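Local coordinates for protein nisin leader peptide-processing serine protease NisP (Lactococcus lactis subsp. lactis, PDB 4MZD) that cleaves the leader peptide from the precursor of the antibiotic nisin, probably as a subtilisin-like serine endopeptidase, at residues N116-L121 against S139-K144; G125-E130 against G177-K182; Q207-S212 against Q223-Y228. All coordinates share one frame; numbering follows the deposited sequence.

Overall arrangement
The centres of all three contacts lie about 17 to 19 Å from the chain's centre, yet burial and chemistry differ. In contact 3 half the touching residues are buried and none fully exposed; contacts 1 and 2 each include two exposed ones. Contact 1 sets a loop against strand 117-120 of the large sheet through van der Waals contacts alone. Contact 2 joins two loops, with a buried phenylalanine beside a surface salt bridge. Contact 3 packs helix 222-238 on strand 200-210 of the same sheet, combining leucine and isoleucine packing with a chain of polar bonds. Contacts 1 and 2 touch where Lys144 meets Glu178; contact 3 touches neither.

Contact 1. Residues N116-L121 against S139-K144; sequences NYFKNL and SDIVDK
The ring of Phe118 meets Ser139 at its edge: CE1 reaches Ser139 CA near the ring plane, 4.0 Å away, and Ser139 CB at a like distance. With CG of Phe118 between the backbone N and the carbonyl carbon (chi1 55°), the ring reaches out so that its edge at CE1 comes to Ser139, while Ile141 CG1 approaches obliquely. A small serine suits this exposed spot, since its backbone can come right up to the aromatic edge.

Two further flat groups, the amide of Asn120 and the carboxylate of Asp140, belong to side chains that run side by side in the same direction, with planes 58° apart. They are not bonded to each other. Instead Asn120 lies against the backbone, its CB 3.1 Å and its CG 3.2 Å from Asp140 O, a tight approach without a bond. Asparagine suits the buried place because its ND2 gives a bond to Asn137 O of the loop and its OD1 accepts one from Val122 N, just past the strand. Asp140 OD1 in turn receives a weak bond from Val142 N, 3.3 Å long, in the manner of an Asx turn.

Ile141 adds the apolar share. It is modelled in two conformers, so its contacts are less certain; in one, CG2 lies 3.6 Å from Lys119 O and 4.3 Å from Phe118 CB.

Strand 117-120 belongs to the central, largely parallel sheet of the subtilisin-like fold. It runs parallel to strand 169-174, to which Lys119 is hydrogen-bonded at Ile172 and Arg174, while Arg174 NE also binds Asp140 O. Lys119 and Leu121 turn instead to helix 183-195, and beyond Ile141 the loop leads into helix 147-156, which begins with the predicted catalytic His147.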
loop_
_atom_site.group_PDB
_atom_site.type_symbol
_atom_site.label_atom_id
_atom_site.label_comp_id
_atom_site.label_asym_id
_atom_site.label_seq_id
_atom_site.Cartn_x
_atom_site.Cartn_y
_atom_site.Cartn_z
ATOM N N ASN A 116 -2.159 10.403 17.340
ATOM C CA ASN A 116 -2.039 11.828 17.584
ATOM C C ASN A 116 -1.130 12.542 16.597
ATOM O O ASN A 116 -0.908 13.744 16.722
ATOM C CB ASN A 116 -1.535 12.063 19.006
ATOM C CG ASN A 116 -2.518 11.598 20.055
ATOM O OD1 ASN A 116 -3.717 11.512 19.803
ATOM N ND2 ASN A 116 -2.017 11.304 21.242
ATOM N N TYR A 117 -0.609 11.814 15.617
ATOM C CA TYR A 117 0.345 12.391 14.679
ATOM C C TYR A 117 -0.221 12.414 13.267
ATOM O O TYR A 117 -0.850 11.456 12.821
ATOM C CB TYR A 117 1.665 11.618 14.708
ATOM C CG TYR A 117 2.325 11.640 16.060
ATOM C CD1 TYR A 117 3.241 12.623 16.388
ATOM C CD2 TYR A 117 2.018 10.685 17.016
ATOM C CE1 TYR A 117 3.838 12.651 17.636
ATOM C CE2 TYR A 117 2.606 10.704 18.265
ATOM C CZ TYR A 117 3.514 11.686 18.570
ATOM O OH TYR A 117 4.099 11.693 19.817
ATOM N N PHE A 118 0.024 13.506 12.555
ATOM C CA PHE A 118 -0.532 13.653 11.216
ATOM C C PHE A 118 0.147 14.811 10.523
ATOM O O PHE A 118 0.682 15.711 11.169
ATOM C CB PHE A 118 -2.041 13.917 11.279
ATOM C CG PHE A 118 -2.405 15.109 12.127
ATOM C CD1 PHE A 118 -2.481 16.385 11.577
ATOM C CD2 PHE A 118 -2.642 14.955 13.485
ATOM C CE1 PHE A 118 -2.795 17.480 12.369
ATOM C CE2 PHE A 118 -2.965 16.043 14.274
ATOM C CZ PHE A 118 -3.039 17.304 13.717
ATOM N N LYS A 119 0.116 14.795 9.201
ATOM C CA LYS A 119 0.607 15.923 8.437
ATOM C C LYS A 119 0.073 15.858 7.023
ATOM O O LYS A 119 -0.005 14.789 6.424
ATOM C CB LYS A 119 2.133 15.930 8.391
ATOM C CG LYS A 119 2.719 17.262 7.951
ATOM C CD LYS A 119 2.625 18.305 9.060
ATOM C CE LYS A 119 3.442 17.915 10.282
ATOM N NZ LYS A 119 3.359 18.944 11.366
ATOM N N ASN A 120 -0.279 17.024 6.499
ATOM C CA ASN A 120 -0.582 17.190 5.085
ATOM C C ASN A 120 0.669 17.649 4.348
ATOM O O ASN A 120 1.221 18.710 4.665
ATOM C CB ASN A 120 -1.691 18.217 4.917
ATOM C CG ASN A 120 -2.001 18.499 3.469
ATOM O OD1 ASN A 120 -1.841 17.633 2.604
ATOM N ND2 ASN A 120 -2.455 19.714 3.190
ATOM N N LEU A 121 1.115 16.844 3.383
ATOM C CA LEU A 121 2.294 17.163 2.580
ATOM C C LEU A 121 1.920 17.688 1.194
ATOM O O LEU A 121 2.797 17.996 0.391
ATOM C CB LEU A 121 3.217 15.942 2.435
ATOM C CG LEU A 121 3.884 15.347 3.681
ATOM C CD1 LEU A 121 4.563 16.429 4.500
ATOM C CD2 LEU A 121 2.906 14.542 4.551
ATOM N N SER A 139 -2.341 20.831 8.537
ATOM C CA SER A 139 -3.243 20.070 9.395
ATOM C C SER A 139 -4.437 19.467 8.660
ATOM O O SER A 139 -5.269 18.800 9.284
ATOM C CB SER A 139 -3.745 20.941 10.547
ATOM O OG SER A 139 -2.665 21.416 11.321
ATOM N N ASP A 140 -4.522 19.693 7.351
ATOM C CA ASP A 140 -5.667 19.239 6.561
ATOM C C ASP A 140 -5.405 17.851 5.995
ATOM O O ASP A 140 -4.785 17.710 4.940
ATOM C CB ASP A 140 -5.934 20.227 5.423
ATOM C CG ASP A 140 -7.147 19.855 4.589
ATOM O OD1 ASP A 140 -7.706 18.754 4.781
ATOM O OD2 ASP A 140 -7.535 20.668 3.722
ATOM N N ILE A 141 -5.876 16.832 6.712
ATOM C CA ILE A 141 -5.669 15.450 6.293
ATOM C C ILE A 141 -6.963 14.758 5.865
ATOM O O ILE A 141 -7.023 13.537 5.758
ATOM C CB ILE A 141 -4.885 14.630 7.353
ATOM C CG1 ILE A 141 -5.497 14.783 8.750
ATOM C CG2 ILE A 141 -3.417 15.065 7.372
ATOM C CD1 ILE A 141 -6.854 14.133 8.915
ATOM N N VAL A 142 -7.988 15.555 5.589
ATOM C CA VAL A 142 -9.268 15.020 5.142
ATOM C C VAL A 142 -9.119 14.299 3.797
ATOM O O VAL A 142 -8.444 14.787 2.890
ATOM C CB VAL A 142 -10.315 16.148 5.042
ATOM C CG1 VAL A 142 -11.595 15.652 4.392
ATOM C CG2 VAL A 142 -10.587 16.735 6.429
ATOM N N ASP A 143 -9.759 13.143 3.680
ATOM C CA ASP A 143 -9.668 12.312 2.486
ATOM C C ASP A 143 -10.714 12.751 1.468
ATOM O O ASP A 143 -11.914 12.514 1.654
ATOM C CB ASP A 143 -9.887 10.854 2.887
ATOM C CG ASP A 143 -9.779 9.894 1.727
ATOM O OD1 ASP A 143 -9.358 10.302 0.619
ATOM O OD2 ASP A 143 -10.108 8.710 1.937
ATOM N N LYS A 144 -10.254 13.385 0.392
ATOM C CA LYS A 144 -11.140 13.852 -0.673
ATOM C C LYS A 144 -11.423 12.764 -1.715
ATOM O O LYS A 144 -12.313 12.914 -2.549
ATOM C CB LYS A 144 -10.520 15.061 -1.386
ATOM C CG LYS A 144 -10.268 16.290 -0.520
ATOM C CD LYS A 144 -9.701 17.421 -1.384
ATOM C CE LYS A 144 -9.588 18.748 -0.633
ATOM N NZ LYS A 144 -8.275 18.934 0.056
#

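Contact 2. Residues G125-E130 against G177-K182; sequences GGFDNE and GENLSK
Phe127 reaches across to 177-182 from its first side-chain atom onward. CB lies 3.6 Å from Leu180 O, and with CG anti to the backbone N (chi1 -176°) the ring then passes over the leucine. CD1 is 3.6 Å from Leu180 CB, which sits over one face in a CH-pi contact, 16° off the ring normal. CE1, further out, meets Ser181 O at the ring edge, 3.3 Å away, and Lys182 CE obliquely at 3.4 Å. CE2 approaches Leu180 CD1, and CZ ends 3.9 Å from Lys182 NZ. Above the opposite face, offset toward its rim, stands Asp128 OD2.

That carboxylate oxygen holds the ammonium in a salt bridge, Lys182 NZ to Asp128 OD2 at 2.8 Å, met on the syn side but 31° out of the carboxylate plane. Lysine suits this place because its methylenes can pack on the phenylalanine while its charge reaches the exposed aspartate. Asp128 and Asn129 take left-handed backbone angles in a type I' turn, closed by Glu130 N to Phe127 O, a conformation both residue types tolerate well.

Ser181 pairs through its backbone with Val485, possibly as a substrate would, in keeping with the reported C-terminal autocleavage. Glu131 links the loops by binding Phe127 N and Glu178 N. The first loop follows strand 117-120; the second runs from strand 169-174 to Lys182, at the N-cap position of helix 183-195.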
loop_
_atom_site.group_PDB
_atom_site.type_symbol
_atom_site.label_atom_id
_atom_site.label_comp_id
_atom_site.label_asym_id
_atom_site.label_seq_id
_atom_site.Cartn_x
_atom_site.Cartn_y
_atom_site.Cartn_z
ATOM N N GLY A 125 -2.199 24.303 -4.200
ATOM C CA GLY A 125 -2.374 24.046 -5.617
ATOM C C GLY A 125 -2.296 22.578 -5.998
ATOM O O GLY A 125 -2.570 22.225 -7.143
ATOM N N GLY A 126 -1.918 21.720 -5.051
ATOM C CA GLY A 126 -1.859 20.291 -5.312
ATOM C C GLY A 126 -0.868 19.915 -6.403
ATOM O O GLY A 126 0.223 20.482 -6.498
ATOM N N PHE A 127 -1.249 18.951 -7.231
ATOM C CA PHE A 127 -0.361 18.417 -8.255
ATOM C C PHE A 127 -0.152 19.449 -9.358
ATOM O O PHE A 127 -1.063 19.708 -10.144
ATOM C CB PHE A 127 -0.954 17.129 -8.828
ATOM C CG PHE A 127 -0.069 16.439 -9.820
ATOM C CD1 PHE A 127 0.955 15.601 -9.397
ATOM C CD2 PHE A 127 -0.272 16.608 -11.182
ATOM C CE1 PHE A 127 1.766 14.950 -10.314
ATOM C CE2 PHE A 127 0.534 15.960 -12.103
ATOM C CZ PHE A 127 1.556 15.131 -11.669
ATOM N N ASP A 128 1.043 20.040 -9.391
ATOM C CA ASP A 128 1.429 21.029 -10.401
ATOM C C ASP A 128 0.336 22.074 -10.643
ATOM O O ASP A 128 0.027 22.442 -11.780
ATOM C CB ASP A 128 1.885 20.340 -11.690
ATOM C CG ASP A 128 3.230 19.649 -11.533
ATOM O OD1 ASP A 128 3.994 20.020 -10.613
ATOM O OD2 ASP A 128 3.534 18.731 -12.319
ATOM N N ASN A 129 -0.228 22.554 -9.542
ATOM C CA ASN A 129 -1.210 23.636 -9.545
ATOM C C ASN A 129 -2.513 23.353 -10.269
ATOM O O ASN A 129 -3.201 24.275 -10.699
ATOM C CB ASN A 129 -0.590 24.949 -10.026
ATOM C CG ASN A 129 0.090 25.699 -8.910
ATOM O OD1 ASN A 129 -0.522 25.978 -7.877
ATOM N ND2 ASN A 129 1.369 25.988 -9.084
ATOM N N GLU A 130 -2.859 22.080 -10.384
ATOM C CA GLU A 130 -4.109 21.693 -11.020
ATOM C C GLU A 130 -5.252 21.643 -10.015
ATOM O O GLU A 130 -6.408 21.435 -10.386
ATOM C CB GLU A 130 -3.929 20.352 -11.727
ATOM C CG GLU A 130 -2.806 20.404 -12.745
ATOM C CD GLU A 130 -2.515 19.075 -13.400
ATOM O OE1 GLU A 130 -3.280 18.112 -13.175
ATOM O OE2 GLU A 130 -1.512 18.999 -14.146
ATOM N N GLY A 177 -4.311 14.966 -3.143
ATOM C CA GLY A 177 -5.529 15.748 -3.108
ATOM C C GLY A 177 -6.617 14.919 -3.758
ATOM O O GLY A 177 -7.209 14.050 -3.126
ATOM N N GLU A 178 -6.861 15.159 -5.042
ATOM C CA GLU A 178 -7.852 14.376 -5.766
ATOM C C GLU A 178 -7.284 13.615 -6.956
ATOM O O GLU A 178 -8.015 12.871 -7.614
ATOM C CB GLU A 178 -9.016 15.256 -6.208
ATOM C CG GLU A 178 -9.836 15.764 -5.057
ATOM C CD GLU A 178 -10.997 16.593 -5.527
ATOM O OE1 GLU A 178 -10.759 17.677 -6.101
ATOM O OE2 GLU A 178 -12.150 16.153 -5.343
ATOM N N ASN A 179 -6.001 13.784 -7.246
ATOM C CA ASN A 179 -5.456 13.067 -8.394
ATOM C C ASN A 179 -4.084 12.443 -8.174
ATOM O O ASN A 179 -3.988 11.359 -7.606
ATOM C CB ASN A 179 -5.521 13.901 -9.686
ATOM C CG ASN A 179 -4.592 15.107 -9.668
ATOM O OD1 ASN A 179 -4.588 15.887 -8.719
ATOM N ND2 ASN A 179 -3.794 15.260 -10.728
ATOM N N LEU A 180 -3.030 13.109 -8.638
ATOM C CA LEU A 180 -1.690 12.537 -8.592
ATOM C C LEU A 180 -0.837 13.149 -7.476
ATOM O O LEU A 180 -1.210 14.146 -6.849
ATOM C CB LEU A 180 -1.016 12.678 -9.955
ATOM C CG LEU A 180 -1.749 11.955 -11.090
ATOM C CD1 LEU A 180 -1.239 12.410 -12.446
ATOM C CD2 LEU A 180 -1.618 10.443 -10.934
ATOM N N SER A 181 0.314 12.533 -7.240
ATOM C CA SER A 181 1.234 12.977 -6.209
ATOM C C SER A 181 2.642 13.093 -6.790
ATOM O O SER A 181 2.852 12.880 -7.984
ATOM C CB SER A 181 1.170 12.016 -5.012
ATOM O OG SER A 181 2.018 12.421 -3.951
ATOM N N LYS A 182 3.589 13.465 -5.936
ATOM C CA LYS A 182 4.980 13.691 -6.339
ATOM C C LYS A 182 5.914 12.993 -5.366
ATOM O O LYS A 182 5.626 12.917 -4.172
ATOM C CB LYS A 182 5.312 15.187 -6.336
ATOM C CG LYS A 182 4.551 16.016 -7.355
ATOM C CD LYS A 182 5.087 15.810 -8.763
ATOM C CE LYS A 182 4.550 16.871 -9.707
ATOM N NZ LYS A 182 5.108 16.709 -11.076
#

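Contact 3. Residues Q207-S212 against Q223-Y228; sequences QYLMIS and QEYLNY
Gln207 opens the contact by bonding to two helix side chains at once. With CG between the backbone N and the carbonyl carbon (chi1 66°) and the chain extended beyond, it carries its amide out to them. OE1 accepts from Tyr228 OH at 2.6 Å, in the carbonyl plane with a C=O...O angle of 147°, the amide perpendicular to the tyrosine ring. NE2 gives a less direct bond to Glu224 OE1, 3.1 Å away, from above the carboxylate plane. Glu224 OE1 also takes a bond from Ser183 OG. Glutamine suits the place because one side chain supplies both acceptor and donor.

Two residues on, Leu209 sets its two branches against the helix. CD1 lies 3.7 Å from Tyr225 N and comes to the edge of the Tyr228 ring, while CD2 lies beside Glu224, near both CB and OE2. This is the strand-to-helix packing of a beta-alpha-beta crossover: strand 200-210 is followed by helix 222-238 and then by parallel strand 241-245, as in the subtilisin fold. The axes of strand 207-210 and helix 223-228 approach to 8.8 Å, with an angle of 120° between their directions.

Branched aliphatic side chains suit Leu209 and Ile211, since each can touch the tyrosines with more than one carbon. Ile211 CG2 packs 3.7 Å from Tyr225 CB, and its CD1 lies over the centre of the Tyr225 ring in a CH-pi contact. The same ring meets Phe282.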
loop_
_atom_site.group_PDB
_atom_site.type_symbol
_atom_site.label_atom_id
_atom_site.label_comp_id
_atom_site.label_asym_id
_atom_site.label_seq_id
_atom_site.Cartn_x
_atom_site.Cartn_y
_atom_site.Cartn_z
ATOM N N GLN A 207 5.386 4.777 -8.507
ATOM C CA GLN A 207 5.654 5.288 -9.842
ATOM C C GLN A 207 6.798 4.490 -10.451
ATOM O O GLN A 207 7.638 3.930 -9.733
ATOM C CB GLN A 207 6.062 6.762 -9.786
ATOM C CG GLN A 207 7.394 6.966 -9.084
ATOM C CD GLN A 207 7.704 8.416 -8.750
ATOM O OE1 GLN A 207 7.855 8.762 -7.589
ATOM N NE2 GLN A 207 7.824 9.259 -9.762
ATOM N N TYR A 208 6.851 4.460 -11.777
ATOM C CA TYR A 208 7.981 3.841 -12.458
ATOM C C TYR A 208 9.056 4.877 -12.756
ATOM O O TYR A 208 8.767 5.966 -13.277
ATOM C CB TYR A 208 7.542 3.145 -13.756
ATOM C CG TYR A 208 6.478 2.113 -13.500
ATOM C CD1 TYR A 208 6.760 0.973 -12.759
ATOM C CD2 TYR A 208 5.184 2.296 -13.955
ATOM C CE1 TYR A 208 5.781 0.041 -12.478
ATOM C CE2 TYR A 208 4.194 1.364 -13.683
ATOM C CZ TYR A 208 4.504 0.239 -12.946
ATOM O OH TYR A 208 3.536 -0.696 -12.658
ATOM N N LEU A 209 10.294 4.525 -12.421
ATOM C CA LEU A 209 11.450 5.382 -12.655
ATOM C C LEU A 209 12.417 4.671 -13.595
ATOM O O LEU A 209 12.747 3.505 -13.375
ATOM C CB LEU A 209 12.165 5.667 -11.334
ATOM C CG LEU A 209 11.328 6.346 -10.245
ATOM C CD1 LEU A 209 12.128 6.470 -8.964
ATOM C CD2 LEU A 209 10.843 7.714 -10.700
ATOM N N MET A 210 12.869 5.370 -14.636
ATOM C CA MET A 210 13.933 4.848 -15.488
ATOM C C MET A 210 15.215 5.498 -14.991
ATOM O O MET A 210 15.399 6.709 -15.136
ATOM C CB MET A 210 13.672 5.170 -16.964
ATOM C CG MET A 210 14.519 4.331 -17.944
ATOM S SD MET A 210 14.192 4.592 -19.757
ATOM C CE MET A 210 15.043 6.169 -19.994
ATOM N N ILE A 211 16.083 4.700 -14.376
ATOM C CA ILE A 211 17.191 5.253 -13.599
ATOM C C ILE A 211 18.534 5.212 -14.325
ATOM O O ILE A 211 19.547 5.638 -13.778
ATOM C CB ILE A 211 17.310 4.594 -12.205
ATOM C CG1 ILE A 211 17.606 3.094 -12.317
ATOM C CG2 ILE A 211 16.041 4.826 -11.417
ATOM C CD1 ILE A 211 18.006 2.451 -10.995
ATOM N N SER A 212 18.537 4.693 -15.549
ATOM C CA SER A 212 19.694 4.795 -16.438
ATOM C C SER A 212 19.151 5.056 -17.837
ATOM O O SER A 212 17.937 5.157 -18.020
ATOM C CB SER A 212 20.562 3.530 -16.384
ATOM O OG SER A 212 19.885 2.394 -16.884
ATOM N N GLN A 223 17.502 11.025 -10.122
ATOM C CA GLN A 223 17.415 11.927 -8.976
ATOM C C GLN A 223 16.226 11.588 -8.081
ATOM O O GLN A 223 16.358 11.580 -6.860
ATOM C CB GLN A 223 17.366 13.397 -9.399
ATOM C CG GLN A 223 17.361 14.365 -8.214
ATOM C CD GLN A 223 18.646 14.322 -7.407
ATOM O OE1 GLN A 223 19.661 14.874 -7.820
ATOM N NE2 GLN A 223 18.610 13.667 -6.253
ATOM N N GLU A 224 15.065 11.318 -8.675
ATOM C CA GLU A 224 13.909 10.926 -7.870
ATOM C C GLU A 224 14.203 9.645 -7.102
ATOM O O GLU A 224 13.837 9.511 -5.936
ATOM C CB GLU A 224 12.663 10.715 -8.725
ATOM C CG GLU A 224 12.038 11.973 -9.293
ATOM C CD GLU A 224 10.653 11.696 -9.844
ATOM O OE1 GLU A 224 9.702 11.584 -9.042
ATOM O OE2 GLU A 224 10.512 11.559 -11.077
ATOM N N TYR A 225 14.849 8.695 -7.771
ATOM C CA TYR A 225 15.213 7.438 -7.137
ATOM C C TYR A 225 16.096 7.705 -5.921
ATOM O O TYR A 225 15.872 7.151 -4.843
ATOM C CB TYR A 225 15.915 6.539 -8.152
ATOM C CG TYR A 225 16.426 5.217 -7.631
ATOM C CD1 TYR A 225 15.641 4.074 -7.692
ATOM C CD2 TYR A 225 17.712 5.099 -7.120
ATOM C CE1 TYR A 225 16.117 2.857 -7.241
ATOM C CE2 TYR A 225 18.187 3.889 -6.664
ATOM C CZ TYR A 225 17.389 2.773 -6.728
ATOM O OH TYR A 225 17.865 1.564 -6.277
ATOM N N LEU A 226 17.096 8.565 -6.092
ATOM C CA LEU A 226 17.996 8.901 -4.991
ATOM C C LEU A 226 17.275 9.598 -3.841
ATOM O O LEU A 226 17.633 9.426 -2.676
ATOM C CB LEU A 226 19.143 9.778 -5.487
ATOM C CG LEU A 226 20.148 9.074 -6.389
ATOM C CD1 LEU A 226 21.181 10.084 -6.837
ATOM C CD2 LEU A 226 20.807 7.897 -5.677
ATOM N N ASN A 227 16.272 10.405 -4.166
ATOM C CA ASN A 227 15.488 11.077 -3.134
ATOM C C ASN A 227 14.668 10.089 -2.303
ATOM O O ASN A 227 14.575 10.223 -1.080
ATOM C CB ASN A 227 14.599 12.158 -3.750
ATOM C CG ASN A 227 15.396 13.318 -4.311
ATOM O OD1 ASN A 227 16.570 13.496 -3.986
ATOM N ND2 ASN A 227 14.755 14.126 -5.150
ATOM N N TYR A 228 14.082 9.092 -2.960
ATOM C CA TYR A 228 13.431 8.010 -2.231
ATOM C C TYR A 228 14.452 7.265 -1.392
ATOM O O TYR A 228 14.190 6.935 -0.234
ATOM C CB TYR A 228 12.790 6.995 -3.163
ATOM C CG TYR A 228 11.410 7.326 -3.664
ATOM C CD1 TYR A 228 11.156 7.395 -5.025
ATOM C CD2 TYR A 228 10.353 7.528 -2.787
ATOM C CE1 TYR A 228 9.894 7.672 -5.505
ATOM C CE2 TYR A 228 9.082 7.807 -3.256
ATOM C CZ TYR A 228 8.858 7.875 -4.614
ATOM O OH TYR A 228 7.585 8.159 -5.067
#